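Local coordinates for protein copper chaperone PCu(A)C (Methylosinus trichosporium OB3b, PDB 6P1F) that probably serves as a periplasmic copper chaperone in a methane-oxidizing bacterium, its PCu(A)C domain, present here without metal, binding copper through a histidine brace, at residues Y28-I42 against D65-P79. Numbering follows the deposited sequence.
Sequences YMLVVNSADRPDRLI and DAIYLPPLSRVTMAP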
ATOM      1  N   TYR A  28       0.782  -4.670  -1.629  1.00 13.81           N
ATOM      2  CA  TYR A  28       0.328  -4.403  -2.969  1.00 13.74           C
ATOM      3  C   TYR A  28      -1.119  -3.959  -2.961  1.00 16.33           C
ATOM      4  O   TYR A  28      -1.934  -4.583  -2.312  1.00 15.43           O
ATOM      5  CB  TYR A  28       0.452  -5.658  -3.836  1.00 14.02           C
ATOM      6  CG  TYR A  28       1.763  -6.378  -3.674  1.00 14.19           C
ATOM      7  CD1 TYR A  28       2.891  -5.978  -4.393  1.00 15.92           C
ATOM      8  CD2 TYR A  28       1.873  -7.435  -2.786  1.00 15.04           C
ATOM      9  CE1 TYR A  28       4.091  -6.660  -4.239  1.00 18.06           C
ATOM     10  CE2 TYR A  28       3.052  -8.121  -2.636  1.00 17.13           C
ATOM     11  CZ  TYR A  28       4.162  -7.722  -3.376  1.00 21.85           C
ATOM     12  OH  TYR A  28       5.370  -8.372  -3.260  1.00 18.64           O
ATOM     13  N   MET A  29      -1.425  -2.859  -3.624  1.00 16.08           N
ATOM     14  CA  MET A  29      -2.809  -2.420  -3.713  1.00 16.72           C
ATOM     15  C   MET A  29      -2.997  -1.664  -5.004  1.00 18.35           C
ATOM     16  O   MET A  29      -2.078  -1.008  -5.482  1.00 19.63           O
ATOM     17  CB  MET A  29      -3.176  -1.517  -2.532  1.00 16.42           C
ATOM     18  CG  MET A  29      -2.252  -0.295  -2.388  1.00 17.79           C
ATOM     19  SD  MET A  29      -2.610   0.582  -0.820  1.00 22.15           S
ATOM     20  CE  MET A  29      -1.280   1.808  -0.812  1.00 18.59           C
ATOM     21  N   LEU A  30      -4.200  -1.735  -5.556  1.00 15.01           N
ATOM     22  CA  LEU A  30      -4.536  -0.934  -6.723  1.00 14.04           C
ATOM     23  C   LEU A  30      -5.063   0.392  -6.236  1.00 17.31           C
ATOM     24  O   LEU A  30      -6.043   0.417  -5.482  1.00 18.20           O
ATOM     25  CB  LEU A  30      -5.587  -1.688  -7.560  1.00 18.09           C
ATOM     26  CG  LEU A  30      -6.323  -0.919  -8.660  1.00 21.15           C
ATOM     27  CD1 LEU A  30      -5.359  -0.268  -9.626  1.00 23.22           C
ATOM     28  CD2 LEU A  30      -7.179  -1.946  -9.393  1.00 25.00           C
ATOM     29  N   VAL A  31      -4.391   1.486  -6.593  1.00 13.45           N
ATOM     30  CA  VAL A  31      -4.852   2.809  -6.169  1.00 14.01           C
ATOM     31  C   VAL A  31      -5.400   3.551  -7.370  1.00 18.19           C
ATOM     32  O   VAL A  31      -4.738   3.649  -8.407  1.00 17.62           O
ATOM     33  CB  VAL A  31      -3.697   3.622  -5.563  1.00 15.36           C
ATOM     34  CG1 VAL A  31      -4.193   5.002  -5.101  1.00 17.27           C
ATOM     35  CG2 VAL A  31      -3.055   2.865  -4.402  1.00 19.15           C
ATOM     36  N   VAL A  32      -6.603   4.090  -7.250  1.00 14.03           N
ATOM     37  CA  VAL A  32      -7.204   4.735  -8.402  1.00 15.53           C
ATOM     38  C   VAL A  32      -7.595   6.157  -8.040  1.00 15.27           C
ATOM     39  O   VAL A  32      -8.221   6.389  -7.010  1.00 17.32           O
ATOM     40  CB  VAL A  32      -8.460   3.971  -8.896  1.00 16.66           C
ATOM     41  CG1 VAL A  32      -9.122   4.740  -9.993  1.00 18.84           C
ATOM     42  CG2 VAL A  32      -8.093   2.549  -9.373  1.00 17.82           C
ATOM     43  N   ASN A  33      -7.140   7.125  -8.830  1.00 14.41           N
ATOM     44  CA  ASN A  33      -7.632   8.489  -8.652  1.00 14.62           C
ATOM     45  C   ASN A  33      -8.612   8.813  -9.760  1.00 15.39           C
ATOM     46  O   ASN A  33      -8.212   8.998 -10.917  1.00 16.40           O
ATOM     47  CB  ASN A  33      -6.472   9.500  -8.658  1.00 13.60           C
ATOM     48  CG  ASN A  33      -6.969  10.933  -8.490  1.00 15.42           C
ATOM     49  OD1 ASN A  33      -8.053  11.161  -7.950  1.00 17.36           O
ATOM     50  ND2 ASN A  33      -6.149  11.921  -8.902  1.00 16.34           N
ATOM     51  N   SER A  34      -9.912   8.885  -9.414  1.00 19.34           N
ATOM     52  CA  SER A  34     -10.924   9.234 -10.397  1.00 17.38           C
ATOM     53  C   SER A  34     -11.201  10.725 -10.466  1.00 18.47           C
ATOM     54  O   SER A  34     -12.091  11.132 -11.206  1.00 21.11           O
ATOM     55  CB  SER A  34     -12.237   8.504 -10.106  1.00 22.83           C
ATOM     56  OG  SER A  34     -12.026   7.150 -10.383  1.00 30.78           O
ATOM     57  N   ALA A  35     -10.457  11.538  -9.720  1.00 16.08           N
ATOM     58  CA  ALA A  35     -10.621  13.003  -9.812  1.00 16.36           C
ATOM     59  C   ALA A  35      -9.999  13.576 -11.081  1.00 22.04           C
ATOM     60  O   ALA A  35      -9.046  13.022 -11.640  1.00 19.21           O
ATOM     61  CB  ALA A  35      -9.994  13.713  -8.588  1.00 15.10           C
ATOM     62  N   ASP A  36     -10.535  14.715 -11.503  1.00 19.35           N
ATOM     63  CA  ASP A  36      -9.990  15.505 -12.601  1.00 21.02           C
ATOM     64  C   ASP A  36      -8.803  16.334 -12.166  1.00 24.47           C
ATOM     65  O   ASP A  36      -8.337  17.168 -12.937  1.00 27.30           O
ATOM     66  CB  ASP A  36     -11.030  16.500 -13.128  1.00 27.19           C
ATOM     67  CG  ASP A  36     -12.107  15.853 -13.914  1.00 46.04           C
ATOM     68  OD1 ASP A  36     -11.924  14.674 -14.279  1.00 47.31           O
ATOM     69  OD2 ASP A  36     -13.128  16.533 -14.172  1.00 61.18           O
ATOM     70  N   ARG A  37      -8.402  16.174 -10.909  1.00 21.02           N
ATOM     71  CA  ARG A  37      -7.295  16.927 -10.300  1.00 26.53           C
ATOM     72  C   ARG A  37      -6.388  15.892  -9.652  1.00 23.12           C
ATOM     73  O   ARG A  37      -6.833  14.787  -9.347  1.00 19.05           O
ATOM     74  CB  ARG A  37      -7.787  17.931  -9.246  1.00 28.60           C
ATOM     75  CG  ARG A  37      -9.044  18.708  -9.622  1.00 47.67           C
ATOM     76  CD  ARG A  37      -8.742  20.181  -9.872  1.00 54.48           C
ATOM     77  NE  ARG A  37      -8.260  20.863  -8.672  1.00 66.38           N
ATOM     78  CZ  ARG A  37      -7.359  21.844  -8.677  1.00 73.20           C
ATOM     79  NH1 ARG A  37      -6.830  22.263  -9.825  1.00 57.87           N
ATOM     80  NH2 ARG A  37      -6.980  22.403  -7.532  1.00 62.36           N
ATOM     81  N   PRO A  38      -5.102  16.216  -9.477  1.00 18.88           N
ATOM     82  CA  PRO A  38      -4.219  15.210  -8.916  1.00 16.52           C
ATOM     83  C   PRO A  38      -4.450  15.051  -7.418  1.00 18.53           C
ATOM     84  O   PRO A  38      -5.105  15.872  -6.775  1.00 20.44           O
ATOM     85  CB  PRO A  38      -2.799  15.775  -9.189  1.00 19.53           C
ATOM     86  CG  PRO A  38      -3.018  17.254  -9.296  1.00 26.15           C
ATOM     87  CD  PRO A  38      -4.383  17.428  -9.920  1.00 23.75           C
ATOM     88  N   ASP A  39      -3.955  13.950  -6.880  1.00 16.78           N
ATOM     89  CA  ASP A  39      -3.954  13.758  -5.443  1.00 15.59           C
ATOM     90  C   ASP A  39      -2.558  13.232  -5.077  1.00 15.33           C
ATOM     91  O   ASP A  39      -1.718  13.030  -5.944  1.00 17.99           O
ATOM     92  CB  ASP A  39      -5.055  12.763  -4.989  1.00 16.81           C
ATOM     93  CG  ASP A  39      -5.532  13.013  -3.560  1.00 19.03           C
ATOM     94  OD1 ASP A  39      -4.758  13.485  -2.716  1.00 18.55           O
ATOM     95  OD2 ASP A  39      -6.708  12.688  -3.268  1.00 18.93           O
ATOM     96  N   ARG A  40      -2.319  13.029  -3.793  1.00 16.41           N
ATOM     97  CA  ARG A  40      -1.026  12.489  -3.345  1.00 13.52           C
ATOM     98  C   ARG A  40      -1.265  11.626  -2.141  1.00 13.82           C
ATOM     99  O   ARG A  40      -1.886  12.069  -1.197  1.00 15.35           O
ATOM    100  CB  ARG A  40      -0.046  13.623  -2.980  1.00 19.99           C
ATOM    101  CG  ARG A  40       1.409  13.141  -2.818  1.00 30.05           C
ATOM    102  CD  ARG A  40       2.346  14.312  -2.463  1.00 36.99           C
ATOM    103  NE  ARG A  40       1.755  15.547  -2.952  1.00 52.86           N
ATOM    104  CZ  ARG A  40       2.155  16.185  -4.042  1.00 48.54           C
ATOM    105  NH1 ARG A  40       3.205  15.739  -4.731  1.00 46.27           N
ATOM    106  NH2 ARG A  40       1.523  17.286  -4.416  1.00 41.54           N
ATOM    107  N   LEU A  41      -0.767  10.388  -2.195  1.00 16.18           N
ATOM    108  CA  LEU A  41      -0.762   9.524  -1.024  1.00 16.65           C
ATOM    109  C   LEU A  41       0.431   9.912  -0.191  1.00 16.46           C
ATOM    110  O   LEU A  41       1.564   9.641  -0.595  1.00 18.64           O
ATOM    111  CB  LEU A  41      -0.684   8.059  -1.447  1.00 16.78           C
ATOM    112  CG  LEU A  41      -0.560   7.075  -0.275  1.00 18.64           C
ATOM    113  CD1 LEU A  41      -1.615   7.228   0.759  1.00 17.92           C
ATOM    114  CD2 LEU A  41      -0.567   5.654  -0.819  1.00 20.45           C
ATOM    115  N   ILE A  42       0.198  10.615   0.909  1.00 16.76           N
ATOM    116  CA  ILE A  42       1.311  11.207   1.664  1.00 18.89           C
ATOM    117  C   ILE A  42       1.666  10.524   2.989  1.00 26.09           C
ATOM    118  O   ILE A  42       2.655  10.870   3.620  1.00 24.12           O
ATOM    119  CB  ILE A  42       1.041  12.684   1.974  1.00 20.09           C
ATOM    120  CG1 ILE A  42      -0.195  12.852   2.853  1.00 23.17           C
ATOM    121  CG2 ILE A  42       0.881  13.479   0.697  1.00 22.87           C
ATOM    122  CD1 ILE A  42      -0.373  14.273   3.337  1.00 25.25           C
ATOM    123  N   ASP A  65       8.564   8.465  -0.680  1.00 14.08           N
ATOM    124  CA  ASP A  65       7.760   8.301   0.540  1.00 15.68           C
ATOM    125  C   ASP A  65       6.345   8.838   0.431  1.00 17.85           C
ATOM    126  O   ASP A  65       5.629   8.947   1.438  1.00 20.00           O
ATOM    127  CB  ASP A  65       8.501   8.946   1.729  1.00 18.78           C
ATOM    128  CG  ASP A  65       8.455  10.439   1.718  1.00 20.69           C
ATOM    129  OD1 ASP A  65       8.035  11.057   0.725  1.00 23.92           O
ATOM    130  OD2 ASP A  65       8.867  11.004   2.758  1.00 26.41           O
ATOM    131  N   ALA A  66       5.950   9.135  -0.798  1.00 16.21           N
ATOM    132  CA  ALA A  66       4.597   9.549  -1.139  1.00 17.47           C
ATOM    133  C   ALA A  66       4.364   9.094  -2.572  1.00 23.09           C
ATOM    134  O   ALA A  66       5.310   8.730  -3.267  1.00 24.96           O
ATOM    135  CB  ALA A  66       4.419  11.046  -0.997  1.00 18.20           C
ATOM    136  N   ILE A  67       3.115   9.064  -3.009  1.00 17.42           N
ATOM    137  CA  ILE A  67       2.858   8.806  -4.412  1.00 18.63           C
ATOM    138  C   ILE A  67       2.066   9.972  -4.967  1.00 18.69           C
ATOM    139  O   ILE A  67       0.987  10.241  -4.467  1.00 16.76           O
ATOM    140  CB  ILE A  67       2.031   7.526  -4.642  1.00 21.67           C
ATOM    141  CG1 ILE A  67       2.677   6.292  -4.015  1.00 27.54           C
ATOM    142  CG2 ILE A  67       1.813   7.307  -6.145  1.00 22.14           C
ATOM    143  CD1 ILE A  67       1.802   5.025  -4.174  1.00 23.85           C
ATOM    144  N   TYR A  68       2.598  10.670  -5.972  1.00 17.70           N
ATOM    145  CA  TYR A  68       1.767  11.626  -6.688  1.00 17.39           C
ATOM    146  C   TYR A  68       0.871  10.865  -7.663  1.00 16.02           C
ATOM    147  O   TYR A  68       1.330  10.046  -8.459  1.00 17.18           O
ATOM    148  CB  TYR A  68       2.645  12.644  -7.436  1.00 18.72           C
ATOM    149  CG  TYR A  68       1.902  13.607  -8.340  1.00 15.90           C
ATOM    150  CD1 TYR A  68       1.282  14.751  -7.828  1.00 17.53           C
ATOM    151  CD2 TYR A  68       1.854  13.395  -9.709  1.00 20.62           C
ATOM    152  CE1 TYR A  68       0.642  15.653  -8.667  1.00 16.98           C
ATOM    153  CE2 TYR A  68       1.225  14.288 -10.549  1.00 18.92           C
ATOM    154  CZ  TYR A  68       0.610  15.407 -10.024  1.00 18.72           C
ATOM    155  OH  TYR A  68      -0.005  16.276 -10.895  1.00 23.40           O
ATOM    156  N   LEU A  69      -0.419  11.138  -7.570  1.00 18.48           N
ATOM    157  CA  LEU A  69      -1.419  10.547  -8.433  1.00 17.92           C
ATOM    158  C   LEU A  69      -2.010  11.556  -9.393  1.00 17.75           C
ATOM    159  O   LEU A  69      -2.807  12.380  -8.967  1.00 19.22           O
ATOM    160  CB  LEU A  69      -2.550  10.005  -7.567  1.00 16.60           C
ATOM    161  CG  LEU A  69      -2.049   9.014  -6.526  1.00 21.43           C
ATOM    162  CD1 LEU A  69      -3.048   8.923  -5.377  1.00 23.89           C
ATOM    163  CD2 LEU A  69      -1.913   7.681  -7.242  1.00 23.34           C
ATOM    164  N   PRO A  70      -1.641  11.503 -10.677  1.00 16.83           N
ATOM    165  CA  PRO A  70      -2.221  12.387 -11.692  1.00 16.04           C
ATOM    166  C   PRO A  70      -3.735  12.227 -11.738  1.00 17.14           C
ATOM    167  O   PRO A  70      -4.243  11.193 -11.286  1.00 18.15           O
ATOM    168  CB  PRO A  70      -1.596  11.898 -13.000  1.00 22.48           C
ATOM    169  CG  PRO A  70      -0.335  11.255 -12.594  1.00 18.57           C
ATOM    170  CD  PRO A  70      -0.530  10.691 -11.211  1.00 19.87           C
ATOM    171  N   PRO A  71      -4.428  13.208 -12.307  1.00 19.80           N
ATOM    172  CA  PRO A  71      -5.866  13.040 -12.544  1.00 16.11           C
ATOM    173  C   PRO A  71      -6.117  11.779 -13.374  1.00 16.31           C
ATOM    174  O   PRO A  71      -5.310  11.433 -14.235  1.00 19.07           O
ATOM    175  CB  PRO A  71      -6.250  14.287 -13.341  1.00 21.96           C
ATOM    176  CG  PRO A  71      -5.116  15.245 -13.165  1.00 32.23           C
ATOM    177  CD  PRO A  71      -3.887  14.445 -12.897  1.00 21.53           C
ATOM    178  N   LEU A  72      -7.236  11.106 -13.102  1.00 16.18           N
ATOM    179  CA  LEU A  72      -7.704   9.989 -13.930  1.00 16.66           C
ATOM    180  C   LEU A  72      -6.617   8.961 -14.162  1.00 23.25           C
ATOM    181  O   LEU A  72      -6.331   8.593 -15.309  1.00 21.97           O
ATOM    182  CB  LEU A  72      -8.222  10.499 -15.267  1.00 18.76           C
ATOM    183  CG  LEU A  72      -9.269  11.609 -15.174  1.00 21.44           C
ATOM    184  CD1 LEU A  72      -9.730  11.969 -16.573  1.00 27.17           C
ATOM    185  CD2 LEU A  72     -10.437  11.111 -14.359  1.00 21.86           C
ATOM    186  N   SER A  73      -5.991   8.530 -13.072  1.00 18.81           N
ATOM    187  CA  SER A  73      -4.864   7.602 -13.145  1.00 18.46           C
ATOM    188  C   SER A  73      -4.995   6.507 -12.130  1.00 21.67           C
ATOM    189  O   SER A  73      -5.867   6.522 -11.235  1.00 19.13           O
ATOM    190  CB  SER A  73      -3.512   8.325 -12.917  1.00 20.40           C
ATOM    191  OG  SER A  73      -3.371   8.684 -11.556  1.00 25.89           O
ATOM    192  N   ARG A  74      -4.132   5.511 -12.291  1.00 16.59           N
ATOM    193  CA  ARG A  74      -4.079   4.431 -11.327  1.00 17.98           C
ATOM    194  C   ARG A  74      -2.649   3.952 -11.150  1.00 18.99           C
ATOM    195  O   ARG A  74      -1.778   4.133 -12.025  1.00 18.29           O
ATOM    196  CB  ARG A  74      -4.971   3.285 -11.765  1.00 18.23           C
ATOM    197  CG  ARG A  74      -4.456   2.586 -13.006  1.00 19.64           C
ATOM    198  CD  ARG A  74      -5.275   1.331 -13.279  1.00 23.92           C
ATOM    199  NE  ARG A  74      -6.695   1.669 -13.289  1.00 30.07           N
ATOM    200  CZ  ARG A  74      -7.692   0.796 -13.136  1.00 29.09           C
ATOM    201  NH1 ARG A  74      -7.422  -0.494 -12.932  1.00 33.76           N
ATOM    202  NH2 ARG A  74      -8.946   1.227 -13.150  1.00 23.99           N
ATOM    203  N   VAL A  75      -2.401   3.380  -9.990  1.00 14.72           N
ATOM    204  CA  VAL A  75      -1.179   2.644  -9.720  1.00 16.01           C
ATOM    205  C   VAL A  75      -1.557   1.195  -9.501  1.00 17.35           C
ATOM    206  O   VAL A  75      -2.326   0.887  -8.585  1.00 17.73           O
ATOM    207  CB  VAL A  75      -0.438   3.193  -8.502  1.00 18.44           C
ATOM    208  CG1 VAL A  75       0.786   2.334  -8.187  1.00 21.32           C
ATOM    209  CG2 VAL A  75      -0.037   4.654  -8.753  1.00 26.14           C
ATOM    210  N   THR A  76      -1.042   0.299 -10.356  1.00 15.26           N
ATOM    211  CA  THR A  76      -1.298  -1.141 -10.201  1.00 15.22           C
ATOM    212  C   THR A  76      -0.048  -1.749  -9.541  1.00 16.94           C
ATOM    213  O   THR A  76       1.068  -1.398  -9.879  1.00 21.32           O
ATOM    214  CB  THR A  76      -1.605  -1.830 -11.538  1.00 25.16           C
ATOM    215  OG1 THR A  76      -2.718  -1.169 -12.172  1.00 28.98           O
ATOM    216  CG2 THR A  76      -1.995  -3.270 -11.295  1.00 42.66           C
ATOM    217  N   MET A  77      -0.241  -2.623  -8.562  1.00 17.45           N
ATOM    218  CA  MET A  77       0.886  -3.183  -7.827  1.00 14.95           C
ATOM    219  C   MET A  77       0.813  -4.700  -7.823  1.00 18.42           C
ATOM    220  O   MET A  77      -0.290  -5.266  -7.688  1.00 20.20           O
ATOM    221  CB  MET A  77       0.886  -2.692  -6.393  1.00 16.93           C
ATOM    222  CG  MET A  77       1.054  -1.186  -6.243  1.00 16.66           C
ATOM    223  SD  MET A  77       1.272  -0.788  -4.520  1.00 16.95           S
ATOM    224  CE  MET A  77       0.812   0.941  -4.512  1.00 19.00           C
ATOM    225  N   ALA A  78       1.977  -5.343  -7.892  1.00 17.17           N
ATOM    226  CA  ALA A  78       2.063  -6.799  -7.822  1.00 17.65           C
ATOM    227  C   ALA A  78       3.513  -7.164  -7.602  1.00 18.37           C
ATOM    228  O   ALA A  78       4.409  -6.345  -7.867  1.00 20.07           O
ATOM    229  CB  ALA A  78       1.520  -7.441  -9.101  1.00 24.56           C
ATOM    230  N   PRO A  79       3.760  -8.372  -7.090  1.00 18.73           N
ATOM    231  CA  PRO A  79       5.171  -8.770  -6.958  1.00 21.45           C
ATOM    232  C   PRO A  79       5.952  -8.654  -8.283  1.00 22.63           C
ATOM    233  O   PRO A  79       5.475  -9.069  -9.340  1.00 25.93           O
ATOM    234  CB  PRO A  79       5.081 -10.245  -6.517  1.00 22.90           C
ATOM    235  CG  PRO A  79       3.749 -10.342  -5.814  1.00 22.70           C
ATOM    236  CD  PRO A  79       2.824  -9.314  -6.436  1.00 19.04           C
TER
HETATM  237  O   HOH W   1       5.397  11.832   2.599  1.00 40.31           O
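Asn33 joins the two turns of this contact through its carboxamide, whose CG stands anti to the backbone N (chi1 179°). ND2 donates to Pro70 O at 3.1 Å, approaching from above that carbonyl's plane, and in its own amide plane to a lone pair of Arg37 O. OD1 accepts from Ala35 N, closing an Asx turn. Ser73 OG reaches Pro70 O from the opposite face, 2.7 Å away, so one carbonyl takes two side-chain donors. Beside this network, Leu72 and Ser73 both face Asn33 in a G1 beta bulge, and Leu72 N bonds to Ala35 O.

Two antiparallel pairings flank the turns: 28-33 with 73-75, and 39-42 with 67-69. Val31 and Val75 form a hydrogen-bonded pair, Val31 N to Val75 O 2.9 Å, with the return bond also made. Inside, the Val31 and Leu69 side chains cross at about a right angle, CG1 of Val31 4.1 Å from CD1 of Leu69, linking the two pairings; Phe105 also touches Leu69. Met77 lies extended alongside Met29, CE 3.9 Å from Met29 CG, and its SD accepts a weak bond from Met29 N.

On the outer side, Arg74 bends at chi3 (52°), which lays one guanidinium face over Val32 CG2, offset toward the rim. Tyr68 meets Pro38 obliquely, CE1 to CB 3.5 Å. At the far end, Pro79 CD sits over the centre of the Tyr28 ring, 3.7 Å from its centroid and 13° off the normal, a CH-pi contact. Tyr28 OH hydrogen-bonds to Gln26 OE1, and the Tyr28 side chain lies about 4 Å from that of His83, a zinc ligand when metal is bound, empty here.

Backbone bonds thus join the strands, aliphatic and thioether contacts pack on them, and side-chain amide and hydroxyl tie the turns, while the CH-pi contact extends the packing towards His83.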